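Local coordinates for protein carbohydrate kinase, FGGY (Rhodospirillum rubrum, PDB 3IFR) that probably phosphorylates D-xylulose as a xylulose kinase of the FGGY family, whose two domains share the actin-like ATPase fold, at residues G79-G84 with V439-V444; H289-L294 with L453-V458. All blocks are in the same frame, centred on the assembly; numbering follows the deposited sequence.

Interaction 1: G79-G84 with V439-V444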
ATOM      1  N   GLY A  79     -12.591  -2.563  21.135  1.00 24.53           N
ATOM      2  CA  GLY A  79     -11.267  -2.074  20.807  1.00 22.94           C
ATOM      3  C   GLY A  79     -11.284  -1.339  19.480  1.00 23.22           C
ATOM      4  O   GLY A  79     -12.208  -1.509  18.690  1.00 23.82           O
ATOM      5  N   ILE A  80     -10.288  -0.506  19.224  1.00 22.08           N
ATOM      6  CA  ILE A  80     -10.217   0.194  17.937  1.00 20.69           C
ATOM      7  C   ILE A  80      -8.787   0.137  17.407  1.00 20.20           C
ATOM      8  O   ILE A  80      -7.831   0.234  18.179  1.00 22.17           O
ATOM      9  CB  ILE A  80     -10.641   1.650  18.071  1.00 17.80           C
ATOM     10  CG1 ILE A  80     -10.400   2.399  16.768  1.00 18.83           C
ATOM     11  CG2 ILE A  80      -9.860   2.303  19.169  1.00 17.36           C
ATOM     12  CD1 ILE A  80     -11.234   3.614  16.639  1.00 16.40           C
ATOM     13  N   CYS A  81      -8.629  -0.061  16.110  1.00 16.85           N
ATOM     14  CA  CYS A  81      -7.302   0.094  15.492  1.00 17.31           C
ATOM     15  C   CYS A  81      -7.377   1.153  14.381  1.00 17.16           C
ATOM     16  O   CYS A  81      -8.343   1.199  13.581  1.00 16.81           O
ATOM     17  CB  CYS A  81      -6.753  -1.243  14.968  1.00 15.44           C
ATOM     18  SG  CYS A  81      -5.158  -1.134  14.067  1.00 16.82           S
ATOM     19  N   VAL A  82      -6.376   2.018  14.339  1.00 16.62           N
ATOM     20  CA  VAL A  82      -6.320   3.041  13.309  1.00 16.50           C
ATOM     21  C   VAL A  82      -5.223   2.716  12.289  1.00 18.47           C
ATOM     22  O   VAL A  82      -4.061   2.507  12.654  1.00 17.67           O
ATOM     23  CB  VAL A  82      -6.022   4.416  13.932  1.00 16.05           C
ATOM     24  CG1 VAL A  82      -6.040   5.502  12.870  1.00 15.72           C
ATOM     25  CG2 VAL A  82      -7.038   4.757  15.034  1.00 17.41           C
ATOM     26  N   THR A  83      -5.588   2.737  11.009  1.00 17.78           N
ATOM     27  CA  THR A  83      -4.642   2.599   9.917  1.00 14.70           C
ATOM     28  C   THR A  83      -4.760   3.889   9.036  1.00 19.69           C
ATOM     29  O   THR A  83      -5.636   4.746   9.266  1.00 15.67           O
ATOM     30  CB  THR A  83      -4.985   1.311   9.137  1.00 19.48           C
ATOM     31  OG1 THR A  83      -4.118   1.128   8.012  1.00 20.32           O
ATOM     32  CG2 THR A  83      -6.424   1.365   8.640  1.00 17.87           C
ATOM     33  N   GLY A  84      -3.855   4.035   8.065  1.00 17.41           N
ATOM     34  CA  GLY A  84      -3.906   5.120   7.116  1.00 16.75           C
ATOM     35  C   GLY A  84      -2.689   5.098   6.203  1.00 19.26           C
ATOM     36  O   GLY A  84      -1.826   4.229   6.309  1.00 17.27           O
ATOM     37  N   VAL A 439     -10.825  -2.785   7.377  1.00 21.80           N
ATOM     38  CA  VAL A 439     -11.026  -4.182   7.758  1.00 20.44           C
ATOM     39  C   VAL A 439      -9.785  -4.869   8.345  1.00 22.11           C
ATOM     40  O   VAL A 439      -9.886  -5.637   9.329  1.00 22.09           O
ATOM     41  CB  VAL A 439     -11.518  -5.055   6.576  1.00 21.88           C
ATOM     42  CG1 VAL A 439     -11.490  -6.509   7.010  1.00 20.12           C
ATOM     43  CG2 VAL A 439     -12.903  -4.620   6.102  1.00 22.21           C
ATOM     44  N   GLY A 440      -8.627  -4.654   7.708  1.00 22.91           N
ATOM     45  CA  GLY A 440      -7.377  -5.177   8.229  1.00 18.75           C
ATOM     46  C   GLY A 440      -7.232  -4.603   9.628  1.00 20.16           C
ATOM     47  O   GLY A 440      -6.733  -5.254  10.550  1.00 20.49           O
ATOM     48  N   ALA A 441      -7.679  -3.365   9.806  1.00 20.43           N
ATOM     49  CA  ALA A 441      -7.538  -2.717  11.124  1.00 21.02           C
ATOM     50  C   ALA A 441      -8.508  -3.233  12.198  1.00 18.72           C
ATOM     51  O   ALA A 441      -8.079  -3.507  13.311  1.00 19.64           O
ATOM     52  CB  ALA A 441      -7.566  -1.165  11.019  1.00 19.01           C
ATOM     53  N   ALA A 442      -9.792  -3.391  11.876  1.00 18.28           N
ATOM     54  CA  ALA A 442     -10.704  -4.021  12.830  1.00 19.05           C
ATOM     55  C   ALA A 442     -10.104  -5.358  13.275  1.00 20.52           C
ATOM     56  O   ALA A 442     -10.175  -5.712  14.448  1.00 18.98           O
ATOM     57  CB  ALA A 442     -12.049  -4.250  12.227  1.00 18.61           C
ATOM     58  N   TRP A 443      -9.502  -6.088  12.334  1.00 19.99           N
ATOM     59  CA  TRP A 443      -9.012  -7.419  12.652  1.00 20.48           C
ATOM     60  C   TRP A 443      -7.921  -7.410  13.707  1.00 19.29           C
ATOM     61  O   TRP A 443      -7.799  -8.343  14.501  1.00 21.99           O
ATOM     62  CB  TRP A 443      -8.564  -8.192  11.400  1.00 22.42           C
ATOM     63  CG  TRP A 443      -8.814  -9.629  11.595  1.00 26.62           C
ATOM     64  CD1 TRP A 443      -7.880 -10.644  11.739  1.00 28.83           C
ATOM     65  CD2 TRP A 443     -10.093 -10.238  11.769  1.00 29.96           C
ATOM     66  NE1 TRP A 443      -8.521 -11.852  11.964  1.00 27.07           N
ATOM     67  CE2 TRP A 443      -9.876 -11.628  11.983  1.00 29.84           C
ATOM     68  CE3 TRP A 443     -11.403  -9.754  11.751  1.00 26.74           C
ATOM     69  CZ2 TRP A 443     -10.926 -12.514  12.165  1.00 28.63           C
ATOM     70  CZ3 TRP A 443     -12.443 -10.640  11.935  1.00 27.50           C
ATOM     71  CH2 TRP A 443     -12.197 -12.010  12.130  1.00 30.20           C
ATOM     72  N   VAL A 444      -7.112  -6.370  13.724  1.00 18.02           N
ATOM     73  CA  VAL A 444      -6.065  -6.314  14.709  1.00 16.86           C
ATOM     74  C   VAL A 444      -6.655  -6.242  16.100  1.00 17.94           C
ATOM     75  O   VAL A 444      -6.134  -6.835  17.061  1.00 19.47           O
ATOM     76  CB  VAL A 444      -5.148  -5.131  14.487  1.00 14.86           C
ATOM     77  CG1 VAL A 444      -4.270  -4.947  15.667  1.00 16.08           C
ATOM     78  CG2 VAL A 444      -4.346  -5.315  13.212  1.00 17.76           C
TER

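Interaction 2: H289-L294 with L453-V458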
ATOM      1  N   HIS A 289       4.913  -7.361   8.847  1.00 22.15           N
ATOM      2  CA  HIS A 289       3.506  -7.709   8.726  1.00 20.60           C
ATOM      3  C   HIS A 289       2.770  -7.277   9.991  1.00 19.68           C
ATOM      4  O   HIS A 289       3.395  -6.980  11.002  1.00 18.81           O
ATOM      5  CB  HIS A 289       3.341  -9.199   8.559  1.00 21.91           C
ATOM      6  CG  HIS A 289       2.049  -9.581   7.921  1.00 23.34           C
ATOM      7  ND1 HIS A 289       1.960 -10.555   6.946  1.00 26.60           N
ATOM      8  CD2 HIS A 289       0.796  -9.116   8.098  1.00 20.65           C
ATOM      9  CE1 HIS A 289       0.704 -10.672   6.559  1.00 23.01           C
ATOM     10  NE2 HIS A 289      -0.012  -9.798   7.234  1.00 23.83           N
ATOM     11  N   LEU A 290       1.440  -7.244   9.953  1.00 20.52           N
ATOM     12  CA  LEU A 290       0.691  -7.038  11.191  1.00 19.83           C
ATOM     13  C   LEU A 290       0.781  -8.333  11.985  1.00 21.25           C
ATOM     14  O   LEU A 290       0.908  -8.314  13.212  1.00 23.06           O
ATOM     15  CB  LEU A 290      -0.765  -6.650  10.949  1.00 19.19           C
ATOM     16  CG  LEU A 290      -1.024  -5.487   9.982  1.00 20.37           C
ATOM     17  CD1 LEU A 290      -2.490  -5.098   9.889  1.00 18.51           C
ATOM     18  CD2 LEU A 290      -0.182  -4.302  10.410  1.00 19.99           C
ATOM     19  N   VAL A 291       0.754  -9.462  11.285  1.00 21.82           N
ATOM     20  CA  VAL A 291       0.913 -10.753  11.958  1.00 20.63           C
ATOM     21  C   VAL A 291       2.287 -10.894  12.650  1.00 20.19           C
ATOM     22  O   VAL A 291       3.343 -10.822  12.025  1.00 20.83           O
ATOM     23  CB  VAL A 291       0.631 -11.931  11.004  1.00 20.80           C
ATOM     24  CG1 VAL A 291       0.789 -13.239  11.731  1.00 18.50           C
ATOM     25  CG2 VAL A 291      -0.766 -11.842  10.444  1.00 19.78           C
ATOM     26  N   PRO A 292       2.266 -11.076  13.965  1.00 20.52           N
ATOM     27  CA  PRO A 292       3.484 -11.054  14.767  1.00 20.60           C
ATOM     28  C   PRO A 292       4.455 -12.058  14.254  1.00 20.25           C
ATOM     29  O   PRO A 292       4.079 -13.189  14.093  1.00 24.15           O
ATOM     30  CB  PRO A 292       2.984 -11.476  16.136  1.00 20.57           C
ATOM     31  CG  PRO A 292       1.558 -10.968  16.166  1.00 19.66           C
ATOM     32  CD  PRO A 292       1.058 -11.212  14.789  1.00 20.18           C
ATOM     33  N   GLY A 293       5.679 -11.669  13.972  1.00 21.61           N
ATOM     34  CA  GLY A 293       6.654 -12.653  13.575  1.00 21.59           C
ATOM     35  C   GLY A 293       6.905 -12.627  12.094  1.00 20.14           C
ATOM     36  O   GLY A 293       7.940 -13.079  11.620  1.00 24.10           O
ATOM     37  N   LEU A 294       5.964 -12.094  11.341  1.00 21.35           N
ATOM     38  CA  LEU A 294       6.128 -12.068   9.897  1.00 20.02           C
ATOM     39  C   LEU A 294       6.572 -10.712   9.371  1.00 24.38           C
ATOM     40  O   LEU A 294       6.360  -9.664  10.022  1.00 24.12           O
ATOM     41  CB  LEU A 294       4.866 -12.592   9.194  1.00 22.39           C
ATOM     42  CG  LEU A 294       4.403 -14.016   9.628  1.00 20.90           C
ATOM     43  CD1 LEU A 294       3.274 -14.502   8.784  1.00 18.44           C
ATOM     44  CD2 LEU A 294       5.540 -15.058   9.626  1.00 16.46           C
ATOM     45  N   LEU A 453     -10.330 -16.394  17.764  1.00 26.92           N
ATOM     46  CA  LEU A 453     -10.078 -16.156  16.369  1.00 27.88           C
ATOM     47  C   LEU A 453      -8.651 -16.136  15.977  1.00 24.09           C
ATOM     48  O   LEU A 453      -7.839 -15.689  16.695  1.00 24.99           O
ATOM     49  CB  LEU A 453     -10.697 -14.845  15.948  1.00 29.53           C
ATOM     50  CG  LEU A 453     -12.189 -14.794  16.139  1.00 28.07           C
ATOM     51  CD1 LEU A 453     -12.574 -13.441  16.486  1.00 27.50           C
ATOM     52  CD2 LEU A 453     -12.843 -15.257  14.890  1.00 27.43           C
ATOM     53  N   GLY A 454      -8.355 -16.627  14.803  1.00 24.14           N
ATOM     54  CA  GLY A 454      -7.028 -16.482  14.246  1.00 27.75           C
ATOM     55  C   GLY A 454      -6.941 -15.389  13.211  1.00 26.96           C
ATOM     56  O   GLY A 454      -7.941 -14.911  12.782  1.00 26.12           O
ATOM     57  N   TRP A 455      -5.737 -15.013  12.813  1.00 28.16           N
ATOM     58  CA  TRP A 455      -5.509 -13.994  11.808  1.00 24.33           C
ATOM     59  C   TRP A 455      -6.157 -14.365  10.484  1.00 29.86           C
ATOM     60  O   TRP A 455      -6.850 -13.615   9.863  1.00 31.22           O
ATOM     61  CB  TRP A 455      -4.010 -13.721  11.655  1.00 21.58           C
ATOM     62  CG  TRP A 455      -3.379 -13.100  12.844  1.00 21.16           C
ATOM     63  CD1 TRP A 455      -2.738 -13.733  13.810  1.00 21.38           C
ATOM     64  CD2 TRP A 455      -3.355 -11.718  13.196  1.00 20.78           C
ATOM     65  NE1 TRP A 455      -2.307 -12.881  14.745  1.00 19.62           N
ATOM     66  CE2 TRP A 455      -2.679 -11.620  14.401  1.00 18.96           C
ATOM     67  CE3 TRP A 455      -3.841 -10.554  12.608  1.00 19.03           C
ATOM     68  CZ2 TRP A 455      -2.480 -10.419  15.042  1.00 19.57           C
ATOM     69  CZ3 TRP A 455      -3.619  -9.390  13.216  1.00 18.99           C
ATOM     70  CH2 TRP A 455      -2.953  -9.320  14.433  1.00 18.83           C
ATOM     71  N   ASP A 456      -5.828 -15.543  10.034  1.00 32.51           N
ATOM     72  CA  ASP A 456      -6.650 -16.485   9.358  1.00 32.80           C
ATOM     73  C   ASP A 456      -8.114 -16.104   9.101  1.00 31.54           C
ATOM     74  O   ASP A 456      -8.625 -16.175   8.013  1.00 28.91           O
ATOM     75  CB  ASP A 456      -6.638 -17.678  10.295  1.00 34.07           C
ATOM     76  CG  ASP A 456      -6.613 -18.938   9.597  1.00 36.69           C
ATOM     77  OD1 ASP A 456      -5.734 -19.174   8.787  1.00 35.98           O
ATOM     78  OD2 ASP A 456      -7.521 -19.708   9.860  1.00 55.46           O
ATOM     79  N   ASP A 457      -8.790 -15.707  10.151  1.00 32.96           N
ATOM     80  CA  ASP A 457     -10.208 -15.585  10.095  1.00 30.14           C
ATOM     81  C   ASP A 457     -10.757 -14.322   9.473  1.00 31.95           C
ATOM     82  O   ASP A 457     -11.928 -14.226   9.207  1.00 29.68           O
ATOM     83  CB  ASP A 457     -10.763 -15.891  11.453  1.00 25.88           C
ATOM     84  CG  ASP A 457     -10.764 -17.315  11.710  1.00 28.34           C
ATOM     85  OD1 ASP A 457     -11.404 -17.999  10.931  1.00 29.15           O
ATOM     86  OD2 ASP A 457     -10.103 -17.771  12.639  1.00 30.07           O
ATOM     87  N   VAL A 458      -9.875 -13.381   9.202  1.00 28.98           N
ATOM     88  CA  VAL A 458     -10.231 -12.121   8.643  1.00 29.13           C
ATOM     89  C   VAL A 458     -11.119 -12.271   7.426  1.00 28.92           C
ATOM     90  O   VAL A 458     -11.905 -11.431   7.117  1.00 29.48           O
ATOM     91  CB  VAL A 458      -8.990 -11.345   8.251  1.00 25.87           C
ATOM     92  CG1 VAL A 458      -8.292 -11.993   7.112  1.00 26.05           C
ATOM     93  CG2 VAL A 458      -9.315  -9.985   7.918  1.00 24.39           C
TER

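Interaction 1: G79-G84 with V439-V444
Cys81 turns its SG anti to its backbone N (chi1 176°), which carries the sulfur over to the helix side of strand 79-84, between Ala441 and Val444. There SG lies 3.9 Å from Ala441 CB and 4.0 Å from Val444 CB, so one sulfur touches two residues about one helical turn apart. Thr83, two positions further on, has the same kind of chi1 (178°): OG1 is swung away to a hydrogen bond with Ala243 O on the neighbouring parallel strand, while CG2, between the backbone N and carbonyl carbon, is left to meet Ala441 CB at 3.7 Å. The small Ala441 methyl sits where Cys81 and Thr83 both reach it, and it also comes within 3.6 Å of the Cys81 carbonyl O. The nearest approach of the two segments, 3.1 Å, runs from Cys81 CB to Ala441 O. Strand and helix axes approach to 6.6 Å and run more antiparallel than parallel, at 142°. This is helix-on-sheet packing across the two actin-like domains: helix 437-448, from the C-terminal family region, lies against a central strand of the N-terminal sheet, whose strand 8-14 also touches Ala442. Ile80 and Val82 point the other way. With every touching residue buried and no hydrogen bond joining the segments, apolar groups meet here together with carbonyl oxygens that face carbon atoms, the one hydroxyl being satisfied within its own sheet.

Interaction 2: H289-L294 with L453-V458
Trp455 lays its indole against Val291 and Pro292, where a type II beta turn, Val291 to Leu294, meets the start of a 3-10 segment in the C-terminal actin-like half of the kinase. The turn closes through Leu294 N to Val291 O, and Gly293 takes a positive phi of 104° in it. From CB outward, the tryptophan first meets Val291 CG2, 3.9 Å away; chi1 of -67° then sets CG anti to the carbonyl carbon, and the ring extends toward the turn. Val291 CG2 also lies 3.8 Å from Trp455 CG and CD2 and reaches CE3. This methyl stands over one face of the indole, 4.0 Å from the centroid of the five-membered ring and 28° off its normal, a CH-pi contact. Val291 CG1 reaches CD1 more loosely. Further out, NE1 and CE2 pass near Pro292 CD, which approaches the ring obliquely. At the far corner, Trp455 CH2 comes to Leu290 O at 4.2 Å. Ile447 and Leu251 also touch this side chain, placing the indole beside helices 437-448 and 245-252. With an alanine here, Val291 CG2 would probably lose its aromatic face and a gap would be likely beside the proline ring. Within segment 453-458, Gly454 N donates to the anti lone pair of Asp457 OD2 at 3.0 Å. The shortest approach between the two segments is that of Pro292 CD to Trp455 CZ2, 3.6 Å.

How the interactions relate
Helix 437-448 connects the two contacts, whose centres lie 12 Å apart. In interaction 1 one side of it presents Ala441 and Val444 to strand 79-84, while Trp443 points away from that strand toward segment 453-458 of interaction 2. Its NE1 makes a probable hydrogen bond to Gly454 O at 3.2 Å, and Trp443 CZ2 packs 3.2 Å from Asp457 C. Val444 serves both contacts, since Leu290 of segment 289-294 touches it too. Helix 245-252 adds a second bridge: Thr83 rests on Ala248, as does Leu290, and Trp455 reaches Leu251. Together these contacts join the N-terminal sheet, through two helices, to the loops of the C-terminal half.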